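Local coordinates for protein glycerophosphodiester phosphodiesterase (Parabacteroides distasonis, PDB 3NO3) that belongs to the glycerophosphodiester phosphodiesterase family, has a TIM-barrel fold and carries a bound magnesium ion, at residues E17-R29 and S77-R91. Numbering follows the deposited sequence.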
ATOM      1  N   GLU A  17     -10.698 -13.428 -12.140  1.00 26.65           N
ATOM      2  CA  GLU A  17     -10.404 -14.865 -12.352  1.00 27.98           C
ATOM      3  C   GLU A  17      -8.957 -15.298 -12.100  1.00 26.55           C
ATOM      4  O   GLU A  17      -8.023 -14.706 -12.658  1.00 26.49           O
ATOM      5  CB  GLU A  17     -10.767 -15.254 -13.780  1.00 30.06           C
ATOM      6  CG  GLU A  17     -10.558 -16.716 -14.151  1.00 34.43           C
ATOM      7  CD  GLU A  17     -10.981 -17.007 -15.598  1.00 40.38           C
ATOM      8  OE1 GLU A  17     -11.321 -16.067 -16.370  1.00 43.31           O
ATOM      9  OE2 GLU A  17     -10.972 -18.203 -15.962  1.00 43.87           O
ATOM     10  N   GLY A  18      -8.800 -16.327 -11.262  1.00 25.07           N
ATOM     11  CA  GLY A  18      -7.495 -16.903 -10.942  1.00 24.80           C
ATOM     12  C   GLY A  18      -6.635 -16.160  -9.944  1.00 23.51           C
ATOM     13  O   GLY A  18      -5.557 -16.670  -9.563  1.00 23.99           O
ATOM     14  N   SER A  19      -7.120 -15.007  -9.467  1.00 23.33           N
ATOM     15  CA  SER A  19      -6.363 -14.109  -8.619  1.00 22.34           C
ATOM     16  C   SER A  19      -6.684 -14.341  -7.144  1.00 22.03           C
ATOM     17  O   SER A  19      -7.513 -15.174  -6.793  1.00 22.95           O
ATOM     18  CB  SER A  19      -6.534 -12.664  -9.085  1.00 21.56           C
ATOM     19  OG  SER A  19      -5.471 -11.841  -8.553  1.00 21.19           O
ATOM     20  N   ALA A  20      -5.928 -13.662  -6.293  1.00 20.77           N
ATOM     21  CA  ALA A  20      -5.957 -13.818  -4.847  1.00 19.20           C
ATOM     22  C   ALA A  20      -5.352 -12.574  -4.308  1.00 18.05           C
ATOM     23  O   ALA A  20      -4.513 -11.979  -4.944  1.00 17.33           O
ATOM     24  CB  ALA A  20      -5.116 -15.017  -4.364  1.00 19.34           C
ATOM     25  N   GLN A  21      -5.772 -12.188  -3.111  1.00 18.06           N
ATOM     26  CA  GLN A  21      -5.153 -11.035  -2.425  1.00 17.96           C
ATOM     27  C   GLN A  21      -3.660 -11.241  -2.255  1.00 17.19           C
ATOM     28  O   GLN A  21      -3.212 -12.363  -1.945  1.00 16.33           O
ATOM     29  CB  GLN A  21      -5.842 -10.830  -1.057  1.00 18.95           C
ATOM     30  CG  GLN A  21      -7.273 -10.388  -1.207  1.00 17.90           C
ATOM     31  CD  GLN A  21      -8.052 -10.327   0.099  1.00 24.63           C
ATOM     32  OE1 GLN A  21      -7.481 -10.215   1.183  1.00 21.94           O
ATOM     33  NE2 GLN A  21      -9.376 -10.358  -0.015  1.00 26.74           N
ATOM     34  N   ASN A  22      -2.866 -10.183  -2.454  1.00 16.95           N
ATOM     35  CA  ASN A  22      -1.423 -10.213  -2.121  1.00 17.04           C
ATOM     36  C   ASN A  22      -0.640 -11.329  -2.807  1.00 17.07           C
ATOM     37  O   ASN A  22       0.201 -12.010  -2.201  1.00 16.30           O
ATOM     38  CB  ASN A  22      -1.232 -10.236  -0.584  1.00 17.01           C
ATOM     39  CG  ASN A  22      -1.418  -8.869   0.058  1.00 17.35           C
ATOM     40  OD1 ASN A  22      -0.835  -7.927  -0.403  1.00 19.56           O
ATOM     41  ND2 ASN A  22      -2.188  -8.770   1.144  1.00 15.34           N
ATOM     42  N   SER A  23      -0.955 -11.541  -4.083  1.00 17.40           N
ATOM     43  CA  SER A  23      -0.409 -12.661  -4.859  1.00 17.38           C
ATOM     44  C   SER A  23       0.386 -12.139  -6.063  1.00 17.45           C
ATOM     45  O   SER A  23       0.302 -10.961  -6.437  1.00 18.84           O
ATOM     46  CB  SER A  23      -1.560 -13.566  -5.336  1.00 17.72           C
ATOM     47  OG  SER A  23      -2.393 -12.945  -6.287  1.00 16.90           O
ATOM     48  N   ILE A  24       1.143 -13.036  -6.671  1.00 18.89           N
ATOM     49  CA  ILE A  24       1.837 -12.769  -7.921  1.00 18.71           C
ATOM     50  C   ILE A  24       0.795 -12.428  -9.002  1.00 19.24           C
ATOM     51  O   ILE A  24       0.923 -11.408  -9.703  1.00 18.64           O
ATOM     52  CB  ILE A  24       2.695 -13.958  -8.329  1.00 19.94           C
ATOM     53  CG1 ILE A  24       3.838 -14.167  -7.300  1.00 20.07           C
ATOM     54  CG2 ILE A  24       3.124 -13.822  -9.843  1.00 18.48           C
ATOM     55  CD1 ILE A  24       4.869 -13.033  -7.170  1.00 17.31           C
ATOM     56  N   ARG A  25      -0.305 -13.198  -9.045  1.00 19.49           N
ATOM     57  CA  ARG A  25      -1.367 -12.974 -10.009  0.55 19.90           C
ATOM     58  C   ARG A  25      -1.997 -11.592  -9.832  1.00 19.68           C
ATOM     59  O   ARG A  25      -2.243 -10.925 -10.805  1.00 21.12           O
ATOM     60  CB  ARG A  25      -2.408 -14.092  -9.891  0.55 20.36           C
ATOM     61  CG  ARG A  25      -3.637 -14.008 -10.759  0.55 20.88           C
ATOM     62  CD  ARG A  25      -3.455 -14.200 -12.233  0.55 22.52           C
ATOM     63  NE  ARG A  25      -4.704 -14.717 -12.836  0.55 24.42           N
ATOM     64  CZ  ARG A  25      -4.937 -14.879 -14.141  0.55 23.47           C
ATOM     65  NH1 ARG A  25      -6.106 -15.387 -14.534  0.55 23.30           N
ATOM     66  NH2 ARG A  25      -4.036 -14.539 -15.062  0.55 24.97           N
ATOM     67  N   SER A  26      -2.237 -11.161  -8.586  1.00 19.08           N
ATOM     68  CA  SER A  26      -2.889  -9.851  -8.358  1.00 17.98           C
ATOM     69  C   SER A  26      -2.003  -8.662  -8.749  1.00 18.57           C
ATOM     70  O   SER A  26      -2.501  -7.672  -9.290  1.00 18.29           O
ATOM     71  CB  SER A  26      -3.467  -9.719  -6.938  1.00 17.53           C
ATOM     72  OG  SER A  26      -2.481  -9.505  -5.904  1.00 14.41           O
ATOM     73  N   LEU A  27      -0.704  -8.803  -8.507  1.00 17.29           N
ATOM     74  CA  LEU A  27       0.292  -7.843  -8.937  1.00 17.94           C
ATOM     75  C   LEU A  27       0.313  -7.780 -10.484  1.00 19.36           C
ATOM     76  O   LEU A  27       0.305  -6.685 -11.049  1.00 20.07           O
ATOM     77  CB  LEU A  27       1.667  -8.239  -8.407  1.00 17.02           C
ATOM     78  CG  LEU A  27       2.876  -7.447  -8.900  1.00 17.89           C
ATOM     79  CD1 LEU A  27       2.777  -6.003  -8.512  1.00 16.79           C
ATOM     80  CD2 LEU A  27       4.119  -8.114  -8.375  1.00 16.35           C
ATOM     81  N   GLU A  28       0.339  -8.945 -11.129  1.00 18.95           N
ATOM     82  CA  GLU A  28       0.338  -9.019 -12.604  1.00 20.17           C
ATOM     83  C   GLU A  28      -0.918  -8.410 -13.201  1.00 20.92           C
ATOM     84  O   GLU A  28      -0.850  -7.640 -14.173  1.00 21.24           O
ATOM     85  CB  GLU A  28       0.464 -10.466 -13.081  1.00 20.99           C
ATOM     86  CG  GLU A  28       1.819 -11.156 -12.797  1.00 19.87           C
ATOM     87  CD  GLU A  28       1.832 -12.661 -13.136  1.00 21.61           C
ATOM     88  OE1 GLU A  28       0.748 -13.293 -13.235  1.00 21.86           O
ATOM     89  OE2 GLU A  28       2.948 -13.226 -13.320  1.00 20.46           O
ATOM     90  N   ARG A  29      -2.063  -8.738 -12.621  1.00 20.16           N
ATOM     91  CA  ARG A  29      -3.317  -8.209 -13.116  1.00 21.09           C
ATOM     92  C   ARG A  29      -3.458  -6.686 -12.893  1.00 20.42           C
ATOM     93  O   ARG A  29      -3.999  -5.982 -13.771  1.00 21.20           O
ATOM     94  CB  ARG A  29      -4.498  -8.987 -12.531  1.00 21.71           C
ATOM     95  CG  ARG A  29      -4.546 -10.449 -12.954  1.00 21.26           C
ATOM     96  CD  ARG A  29      -5.021 -10.696 -14.409  1.00 19.92           C
ATOM     97  NE  ARG A  29      -6.413 -10.334 -14.573  1.00 22.96           N
ATOM     98  CZ  ARG A  29      -6.922  -9.326 -15.287  1.00 24.70           C
ATOM     99  NH1 ARG A  29      -6.184  -8.520 -16.045  1.00 28.12           N
ATOM    100  NH2 ARG A  29      -8.227  -9.140 -15.255  1.00 27.51           N
ATOM    101  N   SER A  77      -5.334 -18.358  -1.540  1.00 22.59           N
ATOM    102  CA  SER A  77      -6.676 -18.748  -2.018  1.00 24.24           C
ATOM    103  C   SER A  77      -6.723 -19.263  -3.443  1.00 25.20           C
ATOM    104  O   SER A  77      -7.662 -20.013  -3.780  1.00 26.08           O
ATOM    105  CB  SER A  77      -7.678 -17.593  -1.826  1.00 24.70           C
ATOM    106  OG  SER A  77      -7.423 -16.482  -2.666  1.00 24.58           O
ATOM    107  N   ASN A  78      -5.726 -18.908  -4.269  1.00 24.22           N
ATOM    108  CA  ASN A  78      -5.593 -19.428  -5.650  1.00 24.76           C
ATOM    109  C   ASN A  78      -4.540 -20.523  -5.802  1.00 24.36           C
ATOM    110  O   ASN A  78      -4.162 -20.853  -6.922  1.00 23.09           O
ATOM    111  CB  ASN A  78      -5.323 -18.279  -6.660  1.00 24.09           C
ATOM    112  CG  ASN A  78      -3.926 -17.650  -6.489  1.00 24.05           C
ATOM    113  OD1 ASN A  78      -3.244 -17.893  -5.472  1.00 20.59           O
ATOM    114  ND2 ASN A  78      -3.499 -16.838  -7.469  1.00 20.43           N
ATOM    115  N   GLY A  79      -4.082 -21.101  -4.693  1.00 23.96           N
ATOM    116  CA  GLY A  79      -3.063 -22.167  -4.736  1.00 24.13           C
ATOM    117  C   GLY A  79      -1.607 -21.722  -4.814  1.00 23.61           C
ATOM    118  O   GLY A  79      -0.723 -22.557  -4.703  1.00 23.63           O
ATOM    119  N   GLU A  80      -1.311 -20.436  -4.994  1.00 22.68           N
ATOM    120  CA  GLU A  80       0.101 -19.980  -4.940  1.00 21.91           C
ATOM    121  C   GLU A  80       0.704 -20.216  -3.568  1.00 21.71           C
ATOM    122  O   GLU A  80      -0.017 -20.157  -2.582  1.00 21.02           O
ATOM    123  CB  GLU A  80       0.208 -18.463  -5.195  1.00 22.14           C
ATOM    124  CG  GLU A  80      -0.030 -18.013  -6.603  1.00 22.33           C
ATOM    125  CD  GLU A  80       0.159 -16.479  -6.743  1.00 23.07           C
ATOM    126  OE1 GLU A  80       1.012 -15.889  -5.996  1.00 19.92           O
ATOM    127  OE2 GLU A  80      -0.581 -15.908  -7.601  1.00 19.98           O
ATOM    128  N   LYS A  81       2.020 -20.401  -3.496  1.00 22.31           N
ATOM    129  CA  LYS A  81       2.717 -20.427  -2.224  1.00 22.21           C
ATOM    130  C   LYS A  81       2.807 -19.005  -1.664  1.00 21.11           C
ATOM    131  O   LYS A  81       2.823 -18.022  -2.417  1.00 20.92           O
ATOM    132  CB  LYS A  81       4.128 -21.071  -2.348  1.00 24.21           C
ATOM    133  CG  LYS A  81       4.161 -22.631  -2.296  1.00 29.15           C
ATOM    134  CD  LYS A  81       5.638 -23.190  -2.413  1.00 34.40           C
ATOM    135  N   LEU A  82       2.843 -18.906  -0.343  1.00 19.43           N
ATOM    136  CA  LEU A  82       3.076 -17.649   0.346  1.00 18.89           C
ATOM    137  C   LEU A  82       4.243 -16.923  -0.301  1.00 17.80           C
ATOM    138  O   LEU A  82       5.308 -17.490  -0.327  1.00 19.34           O
ATOM    139  CB  LEU A  82       3.407 -17.906   1.822  1.00 18.87           C
ATOM    140  CG  LEU A  82       3.713 -16.701   2.700  1.00 18.84           C
ATOM    141  CD1 LEU A  82       2.486 -15.775   2.801  1.00 17.58           C
ATOM    142  CD2 LEU A  82       4.187 -17.183   4.083  1.00 19.32           C
ATOM    143  N   PRO A  83       4.063 -15.668  -0.816  1.00 17.05           N
ATOM    144  CA  PRO A  83       5.217 -15.046  -1.476  1.00 15.93           C
ATOM    145  C   PRO A  83       6.227 -14.488  -0.479  1.00 14.79           C
ATOM    146  O   PRO A  83       5.829 -13.893   0.539  1.00 16.56           O
ATOM    147  CB  PRO A  83       4.595 -13.875  -2.263  1.00 15.83           C
ATOM    148  CG  PRO A  83       3.169 -14.172  -2.379  1.00 16.15           C
ATOM    149  CD  PRO A  83       2.830 -14.922  -1.110  1.00 16.33           C
ATOM    150  N   THR A  84       7.504 -14.631  -0.774  1.00 14.46           N
ATOM    151  CA  THR A  84       8.507 -13.789  -0.111  1.00 14.70           C
ATOM    152  C   THR A  84       8.402 -12.416  -0.748  1.00 14.25           C
ATOM    153  O   THR A  84       7.947 -12.272  -1.901  1.00 15.06           O
ATOM    154  CB  THR A  84       9.937 -14.324  -0.223  1.00 13.93           C
ATOM    155  OG1 THR A  84      10.321 -14.373  -1.597  1.00 14.77           O
ATOM    156  CG2 THR A  84      10.070 -15.753   0.394  1.00 15.05           C
ATOM    157  N   LEU A  85       8.835 -11.399  -0.013  1.00 14.02           N
ATOM    158  CA  LEU A  85       8.945 -10.059  -0.565  1.00 13.77           C
ATOM    159  C   LEU A  85       9.910 -10.074  -1.734  1.00 15.45           C
ATOM    160  O   LEU A  85       9.643  -9.455  -2.770  1.00 15.80           O
ATOM    161  CB  LEU A  85       9.423  -9.040   0.479  1.00 13.95           C
ATOM    162  CG  LEU A  85       9.646  -7.595  -0.060  1.00 12.85           C
ATOM    163  CD1 LEU A  85       8.283  -7.031  -0.636  1.00 15.36           C
ATOM    164  CD2 LEU A  85      10.289  -6.657   1.071  1.00 11.38           C
ATOM    165  N   GLU A  86      11.017 -10.802  -1.600  1.00 14.96           N
ATOM    166  CA  GLU A  86      11.947 -10.930  -2.700  1.00 14.75           C
ATOM    167  C   GLU A  86      11.284 -11.420  -3.979  1.00 15.64           C
ATOM    168  O   GLU A  86      11.549 -10.863  -5.035  1.00 16.02           O
ATOM    169  CB  GLU A  86      13.062 -11.894  -2.340  1.00 15.67           C
ATOM    170  CG  GLU A  86      14.153 -12.052  -3.403  1.00 16.84           C
ATOM    171  CD  GLU A  86      15.180 -13.137  -3.077  1.00 18.01           C
ATOM    172  OE1 GLU A  86      14.819 -14.156  -2.408  1.00 17.41           O
ATOM    173  OE2 GLU A  86      16.367 -12.969  -3.537  1.00 19.73           O
ATOM    174  N   GLN A  87      10.493 -12.477  -3.880  1.00 15.42           N
ATOM    175  CA  GLN A  87       9.732 -12.968  -5.064  1.00 15.96           C
ATOM    176  C   GLN A  87       8.792 -11.910  -5.632  1.00 15.34           C
ATOM    177  O   GLN A  87       8.627 -11.762  -6.879  1.00 16.09           O
ATOM    178  CB  GLN A  87       8.906 -14.200  -4.696  1.00 16.44           C
ATOM    179  CG  GLN A  87       9.762 -15.470  -4.512  1.00 17.32           C
ATOM    180  CD  GLN A  87       9.114 -16.536  -3.684  1.00 18.19           C
ATOM    181  OE1 GLN A  87       7.937 -16.438  -3.295  1.00 20.66           O
ATOM    182  NE2 GLN A  87       9.863 -17.597  -3.438  1.00 18.55           N
ATOM    183  N   TYR A  88       8.140 -11.182  -4.738  1.00 14.73           N
ATOM    184  CA  TYR A  88       7.157 -10.148  -5.129  1.00 15.25           C
ATOM    185  C   TYR A  88       7.866  -9.069  -5.902  1.00 15.55           C
ATOM    186  O   TYR A  88       7.405  -8.665  -6.987  1.00 16.48           O
ATOM    187  CB  TYR A  88       6.406  -9.568  -3.901  1.00 15.00           C
ATOM    188  CG  TYR A  88       4.923  -9.348  -4.135  1.00 16.08           C
ATOM    189  CD1 TYR A  88       4.052 -10.421  -4.167  1.00 17.26           C
ATOM    190  CD2 TYR A  88       4.395  -8.074  -4.330  1.00 17.78           C
ATOM    191  CE1 TYR A  88       2.676 -10.257  -4.386  1.00 17.23           C
ATOM    192  CE2 TYR A  88       3.015  -7.904  -4.533  1.00 16.39           C
ATOM    193  CZ  TYR A  88       2.172  -8.994  -4.553  1.00 17.90           C
ATOM    194  OH  TYR A  88       0.820  -8.813  -4.813  1.00 17.39           O
ATOM    195  N   LEU A  89       9.026  -8.650  -5.384  1.00 15.18           N
ATOM    196  CA  LEU A  89       9.842  -7.642  -6.027  1.00 15.55           C
ATOM    197  C   LEU A  89      10.527  -8.108  -7.305  1.00 16.13           C
ATOM    198  O   LEU A  89      10.656  -7.308  -8.228  1.00 16.17           O
ATOM    199  CB  LEU A  89      10.882  -7.086  -5.032  1.00 15.11           C
ATOM    200  CG  LEU A  89      10.202  -6.419  -3.817  1.00 15.22           C
ATOM    201  CD1 LEU A  89      11.271  -5.849  -2.907  1.00 14.25           C
ATOM    202  CD2 LEU A  89       9.134  -5.358  -4.182  1.00 16.34           C
ATOM    203  N   LYS A  90      10.939  -9.373  -7.392  1.00 16.33           N
ATOM    204  CA  LYS A  90      11.528  -9.887  -8.620  0.50 17.20           C
ATOM    205  C   LYS A  90      10.484  -9.787  -9.747  1.00 17.75           C
ATOM    206  O   LYS A  90      10.799  -9.392 -10.880  1.00 18.11           O
ATOM    207  CB  LYS A  90      12.021 -11.329  -8.415  0.50 17.53           C
ATOM    208  CG  LYS A  90      12.643 -12.043  -9.635  0.50 19.29           C
ATOM    209  CD  LYS A  90      13.326 -13.374  -9.226  0.50 19.76           C
ATOM    210  CE  LYS A  90      13.764 -14.251 -10.410  0.50 22.71           C
ATOM    211  NZ  LYS A  90      12.628 -14.672 -11.302  0.50 22.20           N
ATOM    212  N   ARG A  91       9.233 -10.131  -9.442  1.00 17.79           N
ATOM    213  CA  ARG A  91       8.161 -10.039 -10.458  1.00 18.84           C
ATOM    214  C   ARG A  91       7.849  -8.570 -10.805  1.00 19.45           C
ATOM    215  O   ARG A  91       7.748  -8.216 -11.976  1.00 19.93           O
ATOM    216  CB  ARG A  91       6.888 -10.770  -9.970  1.00 19.86           C
ATOM    217  CG  ARG A  91       5.743 -10.885 -11.030  1.00 20.51           C
ATOM    218  CD  ARG A  91       6.098 -11.805 -12.151  1.00 22.79           C
ATOM    219  NE  ARG A  91       5.206 -11.713 -13.300  1.00 25.78           N
ATOM    220  CZ  ARG A  91       5.349 -10.888 -14.347  1.00 27.50           C
ATOM    221  NH1 ARG A  91       6.323  -9.979 -14.435  1.00 26.83           N
ATOM    222  NH2 ARG A  91       4.463 -10.957 -15.338  1.00 29.07           N
TER
HETATM  223  O   HOH W   1      -8.796 -16.804  -4.896  1.00 34.25           O
HETATM  224  O   HOH W   2      -7.625 -13.947  -1.511  1.00 24.13           O
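Helix 24-29 and helix 85-91 run side by side at 26°, their axes 10.4 Å apart, and the loop before each helix reaches across, Ala20 lying closest to Asn78. The carboxylate of Glu80 sits over the N-terminus of helix 24-29: OE1 takes the Ile24 N-H at 2.9 Å through its syn lone pair, and OE2 takes Arg25 N at 3.1 Å. Asn78 ND2 steadies that carboxylate from above its plane at OE2 and sends its other proton to Gly18 O (2.9 Å), in the plane of both amide and carbonyl. Ser23 and Ser26 close a capping box at the same helix end; Ser26 OG also bonds Arg11 O. Between the helices, Leu27 CD2 lies over one face of the Tyr88 ring, 4.2 Å from its centroid, while Ile24 CD1 touches Tyr88 CD1. Farther along, a bend at chi2 carries Arg91 NE to the anti lone pair of Glu28 OE2, a 2.7 Å salt bridge. Its N-H points almost straight (174°), with carboxylate and guanidinium planes 74° apart. In this TIM-barrel protein, Asn22, on the loop entering helix 24-29, packs its O against Pro83 and hydrogen-bonds through ND2 to OD2 of the magnesium ligand Asp41. The backbone N-H pair, the Asn78 amide and the helix start probably stabilise Glu80 as a carboxylate, which complements the helix dipole.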